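Tartrate dehydrogenase/decarboxylase (Pseudomonas putida, PDB 3FLK) oxidises tartrate with NAD(+), converts meso-tartrate to D-glycerate and oxidatively decarboxylates D-malate to pyruvate, using a magnesium or manganese ion. Local coordinates at residues A[97-103]-A[276-281]; A[42-46]-A[66-70]; A[11-17]-A[76-80]; A[138-144]-A[158-164]. The protein carries 1 engineered substitution. All blocks are in the same frame, centred on the assembly; numbering follows the deposited sequence.

In the fold
Read from the N terminus, the chain lays down strand 6-13 and, after helix 17-35, strand 39-43. Contact 2 (42-46 with 66-70) closes first, joining the end of strand 39-43 to helix 63-67. It is nested inside the longer loop that contact 3 closes by pairing 11-17 with 76-80. Contact 1 (97-103 with 276-281) follows in series with both and spans 172 intervening residues, tying helix 94-100 to strand 278-282, the sheet neighbour of 72-77. Nested within that loop, contact 4 joins 138-144 to strand 156-164 at the subunit interface. Contacts 1 and 2 pack through F97 on L67; R99 of contact 1 bonds Y141 of contact 4.

Contact 1: A[97-103]-A[276-281]; sequences FRREFDQ and FPSLFE. With OXL (oxalate ion), chain G.
R98 and E281 meet where helix 94-100 of the isocitrate/isopropylmalate dehydrogenase fold packs on strand 278-282 beside the active site. The R98 chain is extended from CG to NE, which carries the guanidinium forward until NH2 forms a salt bridge to E281 OE2 at 2.8 Å, on the syn side of the carboxylate. Their planes stand 64° apart. NH1 and NH2 both grip oxalate O2, which lies in the guanidinium plane, while NE bonds N269, so three partners fix the rotation of the group. A leucine in place of R98 would probably leave E281 OE2 without its charged mate and take two bonds from the oxalate. E281 OE1 reaches the NADH amide.

The helix ends in a Schellman motif with D102 at C-prime, closed by Q103 N to R98 O at 2.8 Å. Beyond it, F101 meets two partners from the same side of its ring: P277 CG rests 3.9 Å above the face, whereas the F276 ring is near parallel, at 20°, but slid aside so that the rings barely overlap. F97 CD2 touches L279 CD1 at 3.4 Å. With CG anti to its carbonyl carbon (chi1 -62°) and an extended chain, Q103 directs NE2 to P277 O at 2.8 Å, that oxygen lying near the amide plane.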
# COMPACT_ATOMS: atom_id res chain seq x y z
N PHE A 97 15.16 -17.58 7.97
CA PHE A 97 16.40 -16.80 8.05
C PHE A 97 16.18 -15.52 8.86
O PHE A 97 16.93 -15.23 9.79
CB PHE A 97 16.92 -16.40 6.66
CG PHE A 97 17.38 -17.55 5.80
CD1 PHE A 97 17.86 -18.73 6.36
CD2 PHE A 97 17.38 -17.43 4.42
CE1 PHE A 97 18.30 -19.78 5.56
CE2 PHE A 97 17.82 -18.47 3.60
CZ PHE A 97 18.28 -19.64 4.17
N ARG A 98 15.16 -14.75 8.48
CA ARG A 98 14.88 -13.45 9.09
C ARG A 98 14.58 -13.56 10.58
O ARG A 98 15.06 -12.75 11.37
CB ARG A 98 13.72 -12.76 8.37
CG ARG A 98 14.07 -12.24 6.98
CD ARG A 98 12.84 -11.67 6.29
NE ARG A 98 13.16 -11.01 5.03
CZ ARG A 98 12.26 -10.63 4.13
NH1 ARG A 98 10.97 -10.85 4.34
NH2 ARG A 98 12.65 -10.04 3.00
N ARG A 99 13.80 -14.57 10.96
CA ARG A 99 13.32 -14.69 12.34
C ARG A 99 14.28 -15.42 13.26
O ARG A 99 14.55 -14.96 14.37
CB ARG A 99 11.91 -15.29 12.36
CG ARG A 99 10.92 -14.38 11.66
CD ARG A 99 9.49 -14.86 11.67
NE ARG A 99 8.64 -13.84 11.06
CZ ARG A 99 7.34 -13.67 11.29
NH1 ARG A 99 6.69 -14.48 12.12
NH2 ARG A 99 6.69 -12.69 10.69
N GLU A 100 14.83 -16.54 12.79
CA GLU A 100 15.75 -17.33 13.62
C GLU A 100 17.15 -16.72 13.76
O GLU A 100 17.84 -16.98 14.74
CB GLU A 100 15.81 -18.78 13.16
CG GLU A 100 14.56 -19.56 13.57
CD GLU A 100 14.55 -20.99 13.07
OE1 GLU A 100 15.57 -21.70 13.24
OE2 GLU A 100 13.51 -21.42 12.53
N PHE A 101 17.54 -15.89 12.79
CA PHE A 101 18.79 -15.13 12.90
C PHE A 101 18.53 -13.72 13.41
O PHE A 101 19.42 -12.86 13.38
CB PHE A 101 19.56 -15.11 11.58
CG PHE A 101 20.20 -16.43 11.22
CD1 PHE A 101 20.45 -17.39 12.20
CD2 PHE A 101 20.57 -16.70 9.91
CE1 PHE A 101 21.04 -18.61 11.87
CE2 PHE A 101 21.16 -17.92 9.57
CZ PHE A 101 21.40 -18.88 10.56
N ASP A 102 17.30 -13.49 13.88
CA ASP A 102 16.87 -12.21 14.47
C ASP A 102 17.35 -10.99 13.67
O ASP A 102 17.94 -10.05 14.22
CB ASP A 102 17.31 -12.12 15.94
CG ASP A 102 16.37 -11.25 16.77
OD1 ASP A 102 15.14 -11.28 16.54
OD2 ASP A 102 16.87 -10.54 17.67
N GLN A 103 17.07 -11.03 12.37
CA GLN A 103 17.43 -9.95 11.46
C GLN A 103 16.31 -8.91 11.46
O GLN A 103 15.63 -8.72 10.46
CB GLN A 103 17.67 -10.51 10.05
CG GLN A 103 18.84 -11.50 9.97
CD GLN A 103 18.87 -12.32 8.68
OE1 GLN A 103 17.93 -12.30 7.88
NE2 GLN A 103 19.97 -13.04 8.48
N PHE A 276 24.19 -13.17 14.86
CA PHE A 276 23.92 -14.08 13.75
C PHE A 276 24.33 -13.41 12.44
O PHE A 276 24.44 -12.18 12.39
CB PHE A 276 22.44 -14.44 13.71
CG PHE A 276 21.92 -15.07 14.98
CD1 PHE A 276 22.10 -16.43 15.21
CD2 PHE A 276 21.24 -14.32 15.93
CE1 PHE A 276 21.63 -17.03 16.38
CE2 PHE A 276 20.76 -14.90 17.10
CZ PHE A 276 20.95 -16.26 17.32
N PRO A 277 24.57 -14.20 11.37
CA PRO A 277 24.84 -13.58 10.07
C PRO A 277 23.64 -12.78 9.55
O PRO A 277 22.49 -13.20 9.72
CB PRO A 277 25.12 -14.77 9.15
CG PRO A 277 24.52 -15.95 9.84
CD PRO A 277 24.64 -15.67 11.30
N SER A 278 23.92 -11.63 8.96
CA SER A 278 22.89 -10.83 8.30
C SER A 278 22.69 -11.34 6.87
O SER A 278 23.52 -12.08 6.34
CB SER A 278 23.27 -9.35 8.31
OG SER A 278 23.27 -8.84 9.63
N LEU A 279 21.57 -10.95 6.26
CA LEU A 279 21.21 -11.43 4.93
C LEU A 279 21.00 -10.27 3.96
O LEU A 279 20.33 -9.29 4.29
CB LEU A 279 19.96 -12.32 5.00
CG LEU A 279 19.48 -13.01 3.72
CD1 LEU A 279 18.87 -14.35 4.04
CD2 LEU A 279 18.48 -12.14 2.96
N PHE A 280 21.57 -10.41 2.77
CA PHE A 280 21.51 -9.36 1.77
C PHE A 280 20.91 -9.90 0.48
O PHE A 280 21.35 -10.92 -0.04
CB PHE A 280 22.90 -8.74 1.57
CG PHE A 280 23.48 -8.14 2.83
CD1 PHE A 280 23.33 -6.79 3.11
CD2 PHE A 280 24.15 -8.94 3.76
CE1 PHE A 280 23.85 -6.24 4.29
CE2 PHE A 280 24.66 -8.41 4.93
CZ PHE A 280 24.52 -7.05 5.19
N GLU A 281 19.88 -9.20 -0.00
CA GLU A 281 19.05 -9.67 -1.10
C GLU A 281 18.39 -8.49 -1.81
O GLU A 281 18.26 -7.41 -1.23
CB GLU A 281 17.95 -10.62 -0.56
CG GLU A 281 16.95 -9.93 0.37
CD GLU A 281 15.71 -10.75 0.67
OE1 GLU A 281 15.33 -11.63 -0.13
OE2 GLU A 281 15.10 -10.51 1.73
C1 OXL G . 8.14 -9.70 0.34
C2 OXL G . 9.29 -8.92 0.80
O1 OXL G . 7.46 -9.26 -0.62
O2 OXL G . 9.97 -9.34 1.77
O3 OXL G . 7.84 -10.77 0.91
O4 OXL G . 9.57 -7.85 0.21

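Contact 2: A[42-46]-A[66-70]; sequences DTFEW and QLKQY
The backbones of 42-46 and 66-70 stay well apart, with CA atoms of D42 and Y70 9.2 Å from each other, and a type I turn runs from L67 to Y70, so side chains bridge the gap. Y70 OH donates to D42 OD2 at 2.8 Å, on the anti side and 32° out of the carboxylate plane. The F44 rim points at the Y70 face in an offset edge-to-face pair, with planes at 85° and F44 CZ 3.6 Å from Y70 CE2. A chi1 of -64° sets F44 CG anti to the carbonyl carbon and projects the ring to the 66-70 side, where L67 CD2 lies over one face. The same methyl also meets W46 CH2 at 3.7 Å, so it touches both rings.

At the edges of the F44 and W46 rings a water accepts from W46 NE1 at 2.9 Å and donates to Q66 OE1 at 2.7 Å, while Q66 NE2 bonds D62. Strand 39-43 is an outermost strand of the main sheet within this chain, and the W46 side chain is about 13 Å from the bound NADH. R7 makes a cation-pi contact with Y70. It also forms a long, weak ion pair with D42 OD2, which together with the phenol bond would probably help keep the carboxylate ionised.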
# COMPACT_ATOMS: atom_id res chain seq x y z
N ASP A 42 30.60 -19.67 -0.93
CA ASP A 42 30.09 -21.04 -1.04
C ASP A 42 28.63 -20.99 -1.47
O ASP A 42 27.83 -20.25 -0.89
CB ASP A 42 30.24 -21.79 0.28
CG ASP A 42 31.67 -22.23 0.56
OD1 ASP A 42 32.38 -22.63 -0.39
OD2 ASP A 42 32.08 -22.19 1.74
N THR A 43 28.29 -21.78 -2.48
CA THR A 43 26.95 -21.78 -3.05
C THR A 43 26.13 -22.96 -2.53
O THR A 43 26.60 -24.10 -2.50
CB THR A 43 26.99 -21.78 -4.60
OG1 THR A 43 27.83 -20.71 -5.05
CG2 THR A 43 25.59 -21.59 -5.18
N PHE A 44 24.90 -22.67 -2.12
CA PHE A 44 23.97 -23.68 -1.63
C PHE A 44 22.77 -23.80 -2.56
O PHE A 44 22.22 -22.79 -3.01
CB PHE A 44 23.51 -23.34 -0.21
CG PHE A 44 24.62 -23.35 0.81
CD1 PHE A 44 24.98 -24.53 1.45
CD2 PHE A 44 25.30 -22.18 1.12
CE1 PHE A 44 26.01 -24.55 2.38
CE2 PHE A 44 26.33 -22.19 2.06
CZ PHE A 44 26.68 -23.38 2.69
N GLU A 45 22.38 -25.04 -2.85
CA GLU A 45 21.31 -25.33 -3.80
C GLU A 45 19.93 -25.38 -3.15
O GLU A 45 18.91 -25.38 -3.84
CB GLU A 45 21.58 -26.65 -4.53
CG GLU A 45 22.95 -26.74 -5.22
CD GLU A 45 23.12 -25.72 -6.34
OE1 GLU A 45 22.35 -25.78 -7.32
OE2 GLU A 45 24.03 -24.87 -6.24
N TRP A 46 19.90 -25.43 -1.82
CA TRP A 46 18.63 -25.45 -1.10
C TRP A 46 18.02 -24.06 -0.92
O TRP A 46 18.49 -23.09 -1.52
CB TRP A 46 18.72 -26.23 0.22
CG TRP A 46 20.01 -26.13 0.98
CD1 TRP A 46 21.10 -26.94 0.87
CD2 TRP A 46 20.33 -25.18 2.01
NE1 TRP A 46 22.08 -26.56 1.75
CE2 TRP A 46 21.63 -25.48 2.47
CE3 TRP A 46 19.63 -24.11 2.59
CZ2 TRP A 46 22.26 -24.74 3.47
CZ3 TRP A 46 20.26 -23.37 3.59
CH2 TRP A 46 21.56 -23.69 4.02
N GLN A 66 24.63 -24.93 9.55
CA GLN A 66 25.49 -24.71 8.39
C GLN A 66 25.77 -23.23 8.13
O GLN A 66 26.92 -22.85 7.87
CB GLN A 66 24.89 -25.35 7.13
CG GLN A 66 24.81 -26.87 7.19
CD GLN A 66 24.37 -27.49 5.87
OE1 GLN A 66 24.96 -27.22 4.82
NE2 GLN A 66 23.34 -28.32 5.92
N LEU A 67 24.74 -22.40 8.21
CA LEU A 67 24.87 -20.98 7.87
C LEU A 67 25.52 -20.12 8.96
O LEU A 67 26.04 -19.04 8.66
CB LEU A 67 23.51 -20.39 7.46
CG LEU A 67 22.86 -20.94 6.19
CD1 LEU A 67 21.60 -20.17 5.90
CD2 LEU A 67 23.81 -20.89 4.98
N LYS A 68 25.51 -20.61 10.20
CA LYS A 68 26.18 -19.90 11.30
C LYS A 68 27.71 -19.89 11.16
O LYS A 68 28.39 -19.10 11.82
CB LYS A 68 25.76 -20.47 12.66
CG LYS A 68 24.51 -19.81 13.24
CD LYS A 68 24.41 -20.01 14.75
CE LYS A 68 23.68 -21.29 15.12
NZ LYS A 68 22.21 -21.18 14.90
N GLN A 69 28.23 -20.76 10.29
CA GLN A 69 29.66 -20.82 10.00
C GLN A 69 30.08 -19.73 9.01
O GLN A 69 31.26 -19.59 8.68
CB GLN A 69 30.05 -22.20 9.45
CG GLN A 69 29.45 -23.40 10.20
CD GLN A 69 29.62 -23.32 11.71
OE1 GLN A 69 28.63 -23.33 12.45
NE2 GLN A 69 30.86 -23.22 12.17
N TYR A 70 29.10 -18.95 8.53
CA TYR A 70 29.35 -17.90 7.55
C TYR A 70 29.15 -16.50 8.12
O TYR A 70 28.38 -16.31 9.07
CB TYR A 70 28.47 -18.11 6.31
CG TYR A 70 28.85 -19.35 5.52
CD1 TYR A 70 29.73 -19.27 4.45
CD2 TYR A 70 28.34 -20.60 5.87
CE1 TYR A 70 30.09 -20.40 3.73
CE2 TYR A 70 28.70 -21.74 5.17
CZ TYR A 70 29.57 -21.63 4.10
OH TYR A 70 29.93 -22.76 3.39
O HOH W 1 24.45 -28.19 2.33

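Contact 3: A[11-17]-A[76-80]; sequences IPGDGIG and GAVGW. Engineered in segment 76-80: G79 (natural residue Asp). With NAI (1,4-dihydronicotinamide adenine dinucleotide), chain F.
Parallel strand pairing joins 11-17 to 76-80 in the interior of the main sheet, where strands 6-13 and 72-77 run out into loops beside the NADH. Three backbone bonds establish it: G76 N to I11 O, A77 N to P12 O and D14 N to A77 O, the last at 2.7 Å and 167°. G13 pairs with A77 across the bridge, and its CA-H also leans on A77 O. The closeness of the chains is evident at the glycines: a CB on G13 would clash with A77 O, one on G76 with P12 O and G17 CA, and one on G17 with P12 O and A77 N. G17 CA comes 4.0 Å from G76 CA.

In this isocitrate/isopropylmalate dehydrogenase fold, the two strand ends support part of the dinucleotide pocket. A type II' turn from D14 to G17, closed by G17 N to D14 O at 3.0 Å, leads into helix 17-35. I16 CD1 from this turn lies 3.6 Å from N7A of the adenine. On the partner loop, V78 N donates to the nicotinamide amide oxygen O7N at 2.9 Å, and V78 CG1 also lies close to that oxygen.

D14 holds the loop beyond the strand. With CG anti to the carbonyl carbon (chi1 -64°), OD2 receives G79 N through its anti lone pair at 2.7 Å and also touches V78 CG2, while OD1 is taken by C49 N. G79 is an engineered residue, aspartate in the natural protein; its CA lies 3.4 Å from O3D of the nicotinamide ribose. Next along, W80 extends its indole so that CZ3 meets G15 CA at 3.8 Å.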
# COMPACT_ATOMS: atom_id res chain seq x y z
N ILE A 11 23.16 -18.05 -1.87
CA ILE A 11 21.96 -18.88 -2.03
C ILE A 11 21.06 -18.24 -3.09
O ILE A 11 20.28 -17.34 -2.78
CB ILE A 11 21.18 -19.05 -0.69
CG1 ILE A 11 22.13 -19.50 0.44
CG2 ILE A 11 20.02 -20.04 -0.86
CD1 ILE A 11 21.48 -19.57 1.82
N PRO A 12 21.18 -18.70 -4.35
CA PRO A 12 20.41 -18.11 -5.45
C PRO A 12 18.89 -18.29 -5.32
O PRO A 12 18.13 -17.37 -5.63
CB PRO A 12 20.94 -18.83 -6.70
CG PRO A 12 21.57 -20.07 -6.20
CD PRO A 12 22.07 -19.79 -4.82
N GLY A 13 18.46 -19.47 -4.86
CA GLY A 13 17.03 -19.76 -4.72
C GLY A 13 16.36 -20.13 -6.03
O GLY A 13 16.85 -20.99 -6.76
N ASP A 14 15.25 -19.45 -6.32
CA ASP A 14 14.40 -19.75 -7.48
C ASP A 14 14.46 -18.67 -8.55
O ASP A 14 14.87 -17.53 -8.28
CB ASP A 14 12.94 -19.91 -7.04
CG ASP A 14 12.72 -21.09 -6.11
OD1 ASP A 14 13.25 -22.18 -6.39
OD2 ASP A 14 11.99 -20.92 -5.11
N GLY A 15 14.03 -19.03 -9.76
CA GLY A 15 13.79 -18.07 -10.84
C GLY A 15 14.96 -17.16 -11.13
O GLY A 15 16.10 -17.62 -11.21
N ILE A 16 14.68 -15.86 -11.26
CA ILE A 16 15.71 -14.88 -11.63
C ILE A 16 16.80 -14.72 -10.57
O ILE A 16 17.83 -14.10 -10.83
CB ILE A 16 15.13 -13.50 -12.04
CG1 ILE A 16 14.52 -12.77 -10.84
CG2 ILE A 16 14.13 -13.65 -13.19
CD1 ILE A 16 14.39 -11.26 -11.04
N GLY A 17 16.58 -15.27 -9.38
CA GLY A 17 17.62 -15.36 -8.36
C GLY A 17 18.84 -16.10 -8.91
O GLY A 17 19.97 -15.76 -8.58
N GLY A 76 19.32 -14.69 -3.36
CA GLY A 76 18.64 -14.29 -4.59
C GLY A 76 17.17 -14.02 -4.36
O GLY A 76 16.78 -12.89 -4.06
N ALA A 77 16.36 -15.07 -4.51
CA ALA A 77 14.91 -14.97 -4.32
C ALA A 77 14.30 -16.36 -4.19
O ALA A 77 14.87 -17.34 -4.66
CB ALA A 77 14.27 -14.23 -5.48
N VAL A 78 13.14 -16.43 -3.56
CA VAL A 78 12.46 -17.71 -3.37
C VAL A 78 10.99 -17.66 -3.78
O VAL A 78 10.27 -16.71 -3.46
CB VAL A 78 12.63 -18.24 -1.91
CG1 VAL A 78 11.86 -17.38 -0.91
CG2 VAL A 78 12.21 -19.70 -1.81
N GLY A 79 10.56 -18.69 -4.50
CA GLY A 79 9.16 -18.82 -4.88
C GLY A 79 8.99 -19.33 -6.29
O GLY A 79 9.65 -18.86 -7.22
N TRP A 80 8.12 -20.31 -6.44
CA TRP A 80 7.73 -20.83 -7.75
C TRP A 80 6.31 -21.37 -7.62
O TRP A 80 6.13 -22.58 -7.44
CB TRP A 80 8.71 -21.91 -8.23
CG TRP A 80 8.66 -22.11 -9.71
CD1 TRP A 80 8.01 -23.10 -10.39
CD2 TRP A 80 9.25 -21.27 -10.71
NE1 TRP A 80 8.17 -22.94 -11.74
CE2 TRP A 80 8.93 -21.82 -11.97
CE3 TRP A 80 10.03 -20.10 -10.66
CZ2 TRP A 80 9.36 -21.26 -13.17
CZ3 TRP A 80 10.46 -19.53 -11.86
CH2 TRP A 80 10.12 -20.11 -13.10
PA NAI F . 8.39 -10.28 -8.27
O1A NAI F . 9.22 -9.24 -7.61
O2A NAI F . 9.13 -11.54 -8.46
O5B NAI F . 7.92 -9.74 -9.70
C5B NAI F . 7.02 -8.66 -9.85
C4B NAI F . 7.18 -8.03 -11.23
O4B NAI F . 8.40 -7.30 -11.29
C3B NAI F . 7.23 -9.08 -12.33
O3B NAI F . 6.50 -8.60 -13.43
C2B NAI F . 8.71 -9.18 -12.67
O2B NAI F . 8.92 -9.49 -14.03
C1B NAI F . 9.26 -7.82 -12.29
N9A NAI F . 10.64 -7.92 -11.79
C8A NAI F . 11.04 -8.38 -10.57
N7A NAI F . 12.39 -8.31 -10.51
C5A NAI F . 12.85 -7.80 -11.67
C6A NAI F . 14.13 -7.52 -12.13
N6A NAI F . 15.19 -7.74 -11.35
N1A NAI F . 14.30 -7.00 -13.39
C2A NAI F . 13.20 -6.75 -14.20
N3A NAI F . 11.93 -7.03 -13.73
C4A NAI F . 11.76 -7.55 -12.49
O3 NAI F . 7.06 -10.46 -7.37
PN NAI F . 5.77 -11.37 -7.66
O1N NAI F . 5.56 -11.55 -9.12
O2N NAI F . 4.66 -10.78 -6.88
O5D NAI F . 6.15 -12.78 -7.00
C5D NAI F . 6.84 -13.79 -7.71
C4D NAI F . 7.38 -14.84 -6.73
O4D NAI F . 8.43 -14.29 -5.97
C3D NAI F . 6.34 -15.33 -5.73
O3D NAI F . 6.55 -16.71 -5.56
C2D NAI F . 6.67 -14.59 -4.45
O2D NAI F . 6.31 -15.32 -3.30
C1D NAI F . 8.18 -14.44 -4.58
N1N NAI F . 8.77 -13.30 -3.84
C2N NAI F . 9.87 -13.56 -3.07
C3N NAI F . 10.50 -12.55 -2.37
C7N NAI F . 11.85 -12.81 -1.76
O7N NAI F . 12.49 -14.05 -1.98
N7N NAI F . 12.42 -11.87 -1.01
C4N NAI F . 10.00 -11.25 -2.46
C5N NAI F . 8.89 -10.98 -3.26
C6N NAI F . 8.28 -12.03 -3.95

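Contact 4: A[138-144]-A[158-164]; sequences EGEYSSL and IQESIFT
Carboxylate bonds hold one end of this contact: E138 grips T164 with both oxygens. T164 N donates to OE1 at 2.9 Å from above the carboxylate plane, 36° out of it, and T164 OG1 donates to the syn lone pair of OE2 at 2.7 Å. The E138 chain gets there by setting CG between backbone N and carbonyl carbon (chi1 56°) and then running extended. An alanine here would remove both acceptor oxygens and would probably leave T164 N and T164 OG1 without these partners.

Among backbone bonds, G139 N to I162 O at 2.8 Å, with a weak return from I162 N, makes a single antiparallel hydrogen-bonded bridge, and E160 N donates to L144 O. S142 OG joins the chains again, donating to E160 O at 2.7 Å and accepting from L144 N in an ST turn. A water links E140 O with S161 OG.

Apolar packing completes the set. G139 CA sits over one face of the F163 ring, 3.7 Å from its centroid in a CH-pi contact, and L144 CD1 presses tightly on I162 CG1 at 3.5 Å.

T164 N-caps helix 165-181, its OG1 accepting from G167 N. E140 OE2 bonds S244, just before helix 245-258, and OE1 takes L246 N in its first turn, while strand 156-164 pairs antiparallel with a strand of the second subunit, carrying the sheet across the dimer interface.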
# COMPACT_ATOMS: atom_id res chain seq x y z
N GLU A 138 8.12 -9.59 13.28
CA GLU A 138 6.78 -9.73 13.87
C GLU A 138 5.73 -9.00 13.04
O GLU A 138 5.90 -8.81 11.83
CB GLU A 138 6.78 -9.27 15.35
CG GLU A 138 7.27 -7.84 15.60
CD GLU A 138 7.23 -7.42 17.07
OE1 GLU A 138 6.70 -6.33 17.36
OE2 GLU A 138 7.73 -8.18 17.94
N GLY A 139 4.62 -8.61 13.67
CA GLY A 139 3.61 -7.80 13.01
C GLY A 139 2.56 -8.59 12.25
O GLY A 139 2.06 -9.61 12.74
N GLU A 140 2.23 -8.10 11.06
CA GLU A 140 1.12 -8.64 10.26
C GLU A 140 1.45 -9.96 9.57
O GLU A 140 0.55 -10.74 9.27
CB GLU A 140 0.66 -7.61 9.22
CG GLU A 140 0.36 -6.21 9.77
CD GLU A 140 1.57 -5.27 9.73
OE1 GLU A 140 2.72 -5.75 9.78
OE2 GLU A 140 1.35 -4.05 9.65
N TYR A 141 2.73 -10.19 9.29
CA TYR A 141 3.14 -11.44 8.66
C TYR A 141 3.19 -12.55 9.69
O TYR A 141 4.06 -12.58 10.56
CB TYR A 141 4.45 -11.28 7.89
CG TYR A 141 4.30 -10.47 6.62
CD1 TYR A 141 3.03 -10.18 6.10
CD2 TYR A 141 5.41 -10.02 5.92
CE1 TYR A 141 2.89 -9.45 4.92
CE2 TYR A 141 5.28 -9.29 4.74
CZ TYR A 141 4.01 -9.01 4.25
OH TYR A 141 3.88 -8.29 3.09
N SER A 142 2.23 -13.46 9.56
CA SER A 142 1.94 -14.40 10.62
C SER A 142 1.44 -15.73 10.06
O SER A 142 0.82 -15.77 8.99
CB SER A 142 0.88 -13.80 11.55
OG SER A 142 0.37 -14.76 12.45
N SER A 143 1.73 -16.80 10.79
CA SER A 143 1.16 -18.11 10.51
C SER A 143 0.33 -18.57 11.71
O SER A 143 0.08 -19.76 11.90
CB SER A 143 2.27 -19.11 10.18
OG SER A 143 3.19 -19.20 11.25
N LEU A 144 -0.10 -17.60 12.52
CA LEU A 144 -0.91 -17.86 13.70
C LEU A 144 -2.39 -17.70 13.39
O LEU A 144 -2.80 -16.70 12.79
CB LEU A 144 -0.52 -16.93 14.85
CG LEU A 144 0.96 -16.69 15.14
CD1 LEU A 144 1.12 -15.42 15.93
CD2 LEU A 144 1.59 -17.86 15.87
N ILE A 158 -9.19 -17.20 10.79
CA ILE A 158 -8.61 -16.25 11.74
C ILE A 158 -7.11 -16.14 11.54
O ILE A 158 -6.41 -17.15 11.36
CB ILE A 158 -8.90 -16.68 13.20
CG1 ILE A 158 -10.39 -16.99 13.37
CG2 ILE A 158 -8.48 -15.58 14.18
CD1 ILE A 158 -10.67 -18.14 14.31
N GLN A 159 -6.61 -14.91 11.59
CA GLN A 159 -5.20 -14.60 11.41
C GLN A 159 -4.76 -13.61 12.49
O GLN A 159 -5.31 -12.51 12.58
CB GLN A 159 -4.99 -14.01 10.01
CG GLN A 159 -3.58 -13.53 9.70
CD GLN A 159 -2.66 -14.65 9.27
OE1 GLN A 159 -1.91 -15.20 10.07
NE2 GLN A 159 -2.74 -15.02 7.99
N GLU A 160 -3.78 -13.99 13.31
CA GLU A 160 -3.30 -13.12 14.40
C GLU A 160 -2.12 -12.26 13.98
O GLU A 160 -1.24 -12.71 13.25
CB GLU A 160 -2.91 -13.93 15.63
CG GLU A 160 -4.07 -14.42 16.47
CD GLU A 160 -4.55 -15.79 16.05
OE1 GLU A 160 -3.74 -16.74 16.11
OE2 GLU A 160 -5.72 -15.92 15.66
N SER A 161 -2.11 -11.01 14.46
CA SER A 161 -0.96 -10.12 14.32
C SER A 161 -0.38 -9.83 15.71
O SER A 161 -1.11 -9.42 16.61
CB SER A 161 -1.37 -8.80 13.66
OG SER A 161 -1.67 -8.98 12.29
N ILE A 162 0.92 -10.05 15.86
CA ILE A 162 1.59 -9.86 17.15
C ILE A 162 2.61 -8.73 17.08
O ILE A 162 3.49 -8.72 16.22
CB ILE A 162 2.31 -11.15 17.63
CG1 ILE A 162 1.40 -12.38 17.55
CG2 ILE A 162 2.89 -10.96 19.05
CD1 ILE A 162 0.18 -12.35 18.46
N PHE A 163 2.47 -7.78 18.00
CA PHE A 163 3.46 -6.72 18.20
C PHE A 163 3.92 -6.77 19.66
O PHE A 163 3.10 -6.95 20.57
CB PHE A 163 2.87 -5.35 17.87
CG PHE A 163 2.50 -5.18 16.41
CD1 PHE A 163 3.36 -4.52 15.54
CD2 PHE A 163 1.29 -5.68 15.92
CE1 PHE A 163 3.02 -4.35 14.19
CE2 PHE A 163 0.95 -5.53 14.57
CZ PHE A 163 1.82 -4.86 13.71
N THR A 164 5.22 -6.65 19.88
CA THR A 164 5.78 -6.66 21.24
C THR A 164 6.49 -5.33 21.51
O THR A 164 6.91 -4.66 20.57
CB THR A 164 6.79 -7.82 21.45
OG1 THR A 164 7.90 -7.68 20.56
CG2 THR A 164 6.12 -9.18 21.23
O HOH W 2 -1.92 -10.73 10.31